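Local coordinates for protein MFP2B (Ascaris suum, PDB 2BJR) that probably enhances the polymerisation of major sperm protein (MSP) that drives the amoeboid crawling of nematode sperm, and binds a zinc ion, at residues Thr10-Asp22 and His46-Cys58. Numbering follows the deposited sequence.
Sequences TWAFGPIGSPFPD and HGRAWNNGGVIEC. With SO4 (sulfate ion), chain D.
I56, on the second strand of a beta-hairpin, packs against F20 and reaches the end of edge strand 10-15 of the same antiparallel sheet and the loop that follows. The hairpin, strands 43-52 and 55-62, turns through a type I' turn, N52 to V55, whose positive phi angles suit G53 and G54. The I56 backbone N donates to S18 O (2.9 Å), and its O accepts from G17 N (3.0 Å). G17 fits the positive-phi corner of the type II turn P15 to S18, which presents both groups. I56 CB lies near S18 O; with CG1 anti to the carbonyl carbon (chi1 -65°), CG1 comes 3.4 Å from S18 O and also sits over the centre of the F20 ring, 3.7 Å from its centroid, a CH-pi contact. I56 CD1 ends 3.7 Å from G14 CA, near P15 O and P21 CD; G14, lacking a side chain, lets the methyl approach. Flat F20 takes I56 on a face while its edge meets the backbone of W50 and N51. At the other end of the contact, the W11 six-membered ring meets the H46 ring obliquely, and H46 ND1 is hydrogen-bonded to S117 OG. Two residues beyond I56, C58 also points toward the loop, its SG 3.8 Å from I16 CD1.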
loop_
_atom_site.group_PDB
_atom_site.type_symbol
_atom_site.label_atom_id
_atom_site.label_comp_id
_atom_site.label_asym_id
_atom_site.label_seq_id
_atom_site.Cartn_x
_atom_site.Cartn_y
_atom_site.Cartn_z
ATOM N N THR A 10 13.515 1.829 13.718
ATOM C CA THR A 10 12.412 1.590 14.616
ATOM C C THR A 10 11.574 0.444 14.111
ATOM O O THR A 10 10.988 0.512 13.012
ATOM C CB THR A 10 11.493 2.803 14.752
ATOM O OG1 THR A 10 12.192 3.879 15.366
ATOM C CG2 THR A 10 10.369 2.516 15.715
ATOM N N TRP A 11 11.478 -0.565 14.960
ATOM C CA TRP A 11 10.599 -1.699 14.760
ATOM C C TRP A 11 9.448 -1.499 15.708
ATOM O O TRP A 11 9.539 -1.752 16.926
ATOM C CB TRP A 11 11.357 -3.023 15.016
ATOM C CG TRP A 11 12.413 -3.226 13.995
ATOM C CD1 TRP A 11 13.712 -2.879 14.103
ATOM C CD2 TRP A 11 12.261 -3.788 12.681
ATOM N NE1 TRP A 11 14.389 -3.216 12.962
ATOM C CE2 TRP A 11 13.520 -3.779 12.075
ATOM C CE3 TRP A 11 11.198 -4.346 11.979
ATOM C CZ2 TRP A 11 13.748 -4.258 10.783
ATOM C CZ3 TRP A 11 11.437 -4.850 10.715
ATOM C CH2 TRP A 11 12.695 -4.788 10.120
ATOM N N ALA A 12 8.346 -1.012 15.163
ATOM C CA ALA A 12 7.215 -0.613 15.953
ATOM C C ALA A 12 6.369 -1.746 16.430
ATOM O O ALA A 12 6.273 -2.785 15.796
ATOM C CB ALA A 12 6.339 0.400 15.152
ATOM N N PHE A 13 5.684 -1.505 17.535
ATOM C CA PHE A 13 4.822 -2.454 18.218
ATOM C C PHE A 13 3.688 -2.857 17.319
ATOM O O PHE A 13 2.925 -1.996 16.811
ATOM C CB PHE A 13 4.268 -1.766 19.479
ATOM C CG PHE A 13 3.242 -2.564 20.250
ATOM C CD1 PHE A 13 3.539 -3.831 20.752
ATOM C CD2 PHE A 13 1.996 -2.012 20.526
ATOM C CE1 PHE A 13 2.601 -4.535 21.493
ATOM C CE2 PHE A 13 1.057 -2.717 21.256
ATOM C CZ PHE A 13 1.363 -3.973 21.739
ATOM N N GLY A 14 3.514 -4.162 17.170
ATOM C CA GLY A 14 2.579 -4.699 16.185
ATOM C C GLY A 14 1.679 -5.780 16.702
ATOM O O GLY A 14 1.897 -6.937 16.429
ATOM N N PRO A 15 0.687 -5.436 17.489
ATOM C CA PRO A 15 -0.184 -6.463 18.041
ATOM C C PRO A 15 -1.006 -7.122 16.924
ATOM O O PRO A 15 -1.701 -6.440 16.147
ATOM C CB PRO A 15 -1.038 -5.709 19.071
ATOM C CG PRO A 15 -0.862 -4.292 18.756
ATOM C CD PRO A 15 0.317 -4.075 17.902
ATOM N N ILE A 16 -0.838 -8.439 16.798
ATOM C CA ILE A 16 -1.586 -9.204 15.790
ATOM C C ILE A 16 -3.056 -9.064 16.026
ATOM O O ILE A 16 -3.533 -9.103 17.164
ATOM C CB ILE A 16 -1.135 -10.680 15.763
ATOM C CG1 ILE A 16 0.336 -10.767 15.369
ATOM C CG2 ILE A 16 -1.999 -11.520 14.812
ATOM C CD1 ILE A 16 0.983 -12.087 15.686
ATOM N N GLY A 17 -3.816 -8.817 14.966
ATOM C CA GLY A 17 -5.237 -8.619 15.102
ATOM C C GLY A 17 -5.692 -7.215 15.510
ATOM O O GLY A 17 -6.852 -7.006 15.707
ATOM N N SER A 18 -4.767 -6.280 15.628
ATOM C CA SER A 18 -5.065 -4.876 15.847
ATOM C C SER A 18 -4.520 -4.037 14.656
ATOM O O SER A 18 -3.729 -4.508 13.870
ATOM C CB SER A 18 -4.437 -4.388 17.168
ATOM O OG SER A 18 -5.137 -4.918 18.293
ATOM N N PRO A 19 -4.954 -2.803 14.516
ATOM C CA PRO A 19 -4.439 -1.960 13.421
ATOM C C PRO A 19 -2.960 -1.724 13.436
ATOM O O PRO A 19 -2.290 -1.858 14.471
ATOM C CB PRO A 19 -5.215 -0.659 13.581
ATOM C CG PRO A 19 -6.443 -1.026 14.283
ATOM C CD PRO A 19 -6.003 -2.108 15.286
ATOM N N PHE A 20 -2.412 -1.388 12.253
ATOM C CA PHE A 20 -1.007 -1.140 12.117
ATOM C C PHE A 20 -0.576 0.062 12.900
ATOM O O PHE A 20 -1.349 0.991 13.082
ATOM C CB PHE A 20 -0.584 -0.908 10.652
ATOM C CG PHE A 20 -0.442 -2.169 9.855
ATOM C CD1 PHE A 20 -1.579 -2.832 9.393
ATOM C CD2 PHE A 20 0.798 -2.670 9.583
ATOM C CE1 PHE A 20 -1.456 -3.960 8.684
ATOM C CE2 PHE A 20 0.950 -3.799 8.880
ATOM C CZ PHE A 20 -0.198 -4.457 8.413
ATOM N N PRO A 21 0.681 0.054 13.325
ATOM C CA PRO A 21 1.298 1.259 13.895
ATOM C C PRO A 21 1.442 2.376 12.849
ATOM O O PRO A 21 1.310 2.139 11.636
ATOM C CB PRO A 21 2.667 0.779 14.329
ATOM C CG PRO A 21 2.931 -0.499 13.434
ATOM C CD PRO A 21 1.617 -1.088 13.268
ATOM N N ASP A 22 1.770 3.575 13.322
ATOM C CA ASP A 22 2.033 4.676 12.408
ATOM C C ASP A 22 3.123 4.382 11.431
ATOM O O ASP A 22 4.130 3.735 11.747
ATOM C CB ASP A 22 2.473 5.931 13.165
ATOM C CG ASP A 22 1.362 6.562 13.967
ATOM O OD1 ASP A 22 0.150 6.261 13.839
ATOM O OD2 ASP A 22 1.676 7.416 14.806
ATOM N N HIS A 46 13.018 -12.055 9.947
ATOM C CA HIS A 46 12.079 -11.174 9.239
ATOM C C HIS A 46 11.008 -11.956 8.473
ATOM O O HIS A 46 11.203 -13.140 8.168
ATOM C CB HIS A 46 12.863 -10.193 8.362
ATOM C CG HIS A 46 13.655 -9.223 9.157
ATOM N ND1 HIS A 46 14.995 -9.391 9.379
ATOM C CD2 HIS A 46 13.309 -8.064 9.769
ATOM C CE1 HIS A 46 15.439 -8.402 10.141
ATOM N NE2 HIS A 46 14.442 -7.574 10.383
ATOM N N GLY A 47 9.895 -11.279 8.179
ATOM C CA GLY A 47 8.739 -11.860 7.543
ATOM C C GLY A 47 7.907 -10.700 7.027
ATOM O O GLY A 47 8.437 -9.594 6.765
ATOM N N ARG A 48 6.619 -10.941 6.924
ATOM C CA ARG A 48 5.721 -10.016 6.295
ATOM C C ARG A 48 4.420 -9.894 7.048
ATOM O O ARG A 48 3.923 -10.861 7.647
ATOM C CB ARG A 48 5.544 -10.390 4.816
ATOM C CG ARG A 48 4.815 -11.685 4.566
ATOM C CD ARG A 48 5.109 -12.358 3.196
ATOM N NE ARG A 48 4.551 -13.732 3.149
ATOM C CZ ARG A 48 3.275 -13.953 2.994
ATOM N NH1 ARG A 48 2.473 -12.929 2.877
ATOM N NH2 ARG A 48 2.757 -15.171 3.001
ATOM N N ALA A 49 3.854 -8.689 7.028
ATOM C CA ALA A 49 2.559 -8.426 7.560
ATOM C C ALA A 49 1.676 -7.842 6.459
ATOM O O ALA A 49 2.197 -7.357 5.426
ATOM C CB ALA A 49 2.660 -7.446 8.699
ATOM N N TRP A 50 0.372 -7.936 6.667
ATOM C CA TRP A 50 -0.612 -7.376 5.724
ATOM C C TRP A 50 -1.887 -7.029 6.424
ATOM O O TRP A 50 -2.133 -7.453 7.549
ATOM C CB TRP A 50 -0.874 -8.320 4.561
ATOM C CG TRP A 50 -1.564 -9.631 4.916
ATOM C CD1 TRP A 50 -2.901 -9.876 4.891
ATOM C CD2 TRP A 50 -0.947 -10.846 5.338
ATOM N NE1 TRP A 50 -3.161 -11.172 5.267
ATOM C CE2 TRP A 50 -1.973 -11.793 5.542
ATOM C CE3 TRP A 50 0.382 -11.244 5.562
ATOM C CZ2 TRP A 50 -1.724 -13.115 5.968
ATOM C CZ3 TRP A 50 0.628 -12.560 5.995
ATOM C CH2 TRP A 50 -0.421 -13.479 6.162
ATOM N N ASN A 51 -2.662 -6.162 5.789
ATOM C CA ASN A 51 -3.942 -5.754 6.263
ATOM C C ASN A 51 -5.046 -6.748 5.863
ATOM O O ASN A 51 -5.225 -7.028 4.674
ATOM C CB ASN A 51 -4.272 -4.399 5.616
ATOM C CG ASN A 51 -5.583 -3.793 6.099
ATOM O OD1 ASN A 51 -6.557 -4.497 6.441
ATOM N ND2 ASN A 51 -5.656 -2.447 5.988
ATOM N N ASN A 52 -5.776 -7.252 6.850
ATOM C CA ASN A 52 -7.064 -7.942 6.613
ATOM C C ASN A 52 -8.114 -7.401 7.568
ATOM O O ASN A 52 -7.976 -7.473 8.790
ATOM C CB ASN A 52 -6.920 -9.484 6.774
ATOM C CG ASN A 52 -8.170 -10.229 6.320
ATOM O OD1 ASN A 52 -8.947 -9.702 5.515
ATOM N ND2 ASN A 52 -8.375 -11.456 6.831
ATOM N N GLY A 53 -9.148 -6.790 7.026
ATOM C CA GLY A 53 -10.173 -6.165 7.839
ATOM C C GLY A 53 -9.709 -5.023 8.714
ATOM O O GLY A 53 -10.299 -4.773 9.763
ATOM N N GLY A 54 -8.617 -4.346 8.344
ATOM C CA GLY A 54 -8.132 -3.243 9.130
ATOM C C GLY A 54 -7.115 -3.562 10.199
ATOM O O GLY A 54 -6.649 -2.649 10.882
ATOM N N VAL A 55 -6.730 -4.825 10.299
ATOM C CA VAL A 55 -5.764 -5.267 11.302
ATOM C C VAL A 55 -4.665 -6.122 10.744
ATOM O O VAL A 55 -4.753 -6.622 9.616
ATOM C CB VAL A 55 -6.493 -6.071 12.454
ATOM C CG1 VAL A 55 -7.619 -5.221 13.011
ATOM C CG2 VAL A 55 -6.998 -7.367 11.954
ATOM N N ILE A 56 -3.607 -6.274 11.549
ATOM C CA ILE A 56 -2.407 -7.010 11.194
ATOM C C ILE A 56 -2.672 -8.518 11.120
ATOM O O ILE A 56 -3.179 -9.130 12.081
ATOM C CB ILE A 56 -1.275 -6.747 12.258
ATOM C CG1 ILE A 56 -0.828 -5.294 12.254
ATOM C CG2 ILE A 56 -0.061 -7.665 12.046
ATOM C CD1 ILE A 56 0.132 -4.951 13.447
ATOM N N GLU A 57 -2.308 -9.107 9.980
ATOM C CA GLU A 57 -2.032 -10.530 9.860
ATOM C C GLU A 57 -0.584 -10.612 9.433
ATOM O O GLU A 57 0.005 -9.621 8.966
ATOM C CB GLU A 57 -2.966 -11.176 8.851
ATOM C CG GLU A 57 -4.399 -11.316 9.366
ATOM C CD GLU A 57 -5.316 -12.183 8.507
ATOM O OE1 GLU A 57 -4.850 -12.900 7.615
ATOM O OE2 GLU A 57 -6.537 -12.160 8.727
ATOM N N CYS A 58 0.061 -11.752 9.631
ATOM C CA CYS A 58 1.454 -11.875 9.315
ATOM C C CYS A 58 1.879 -13.328 9.095
ATOM O O CYS A 58 1.135 -14.267 9.405
ATOM C CB CYS A 58 2.312 -11.206 10.384
ATOM S SG CYS A 58 1.923 -11.841 12.055
HETATM S S SO4 D . 5.832 2.039 18.689
HETATM O O1 SO4 D . 5.525 2.832 19.899
HETATM O O2 SO4 D . 4.541 1.713 18.078
HETATM O O3 SO4 D . 6.633 2.876 17.782
HETATM O O4 SO4 D . 6.636 0.870 19.077
#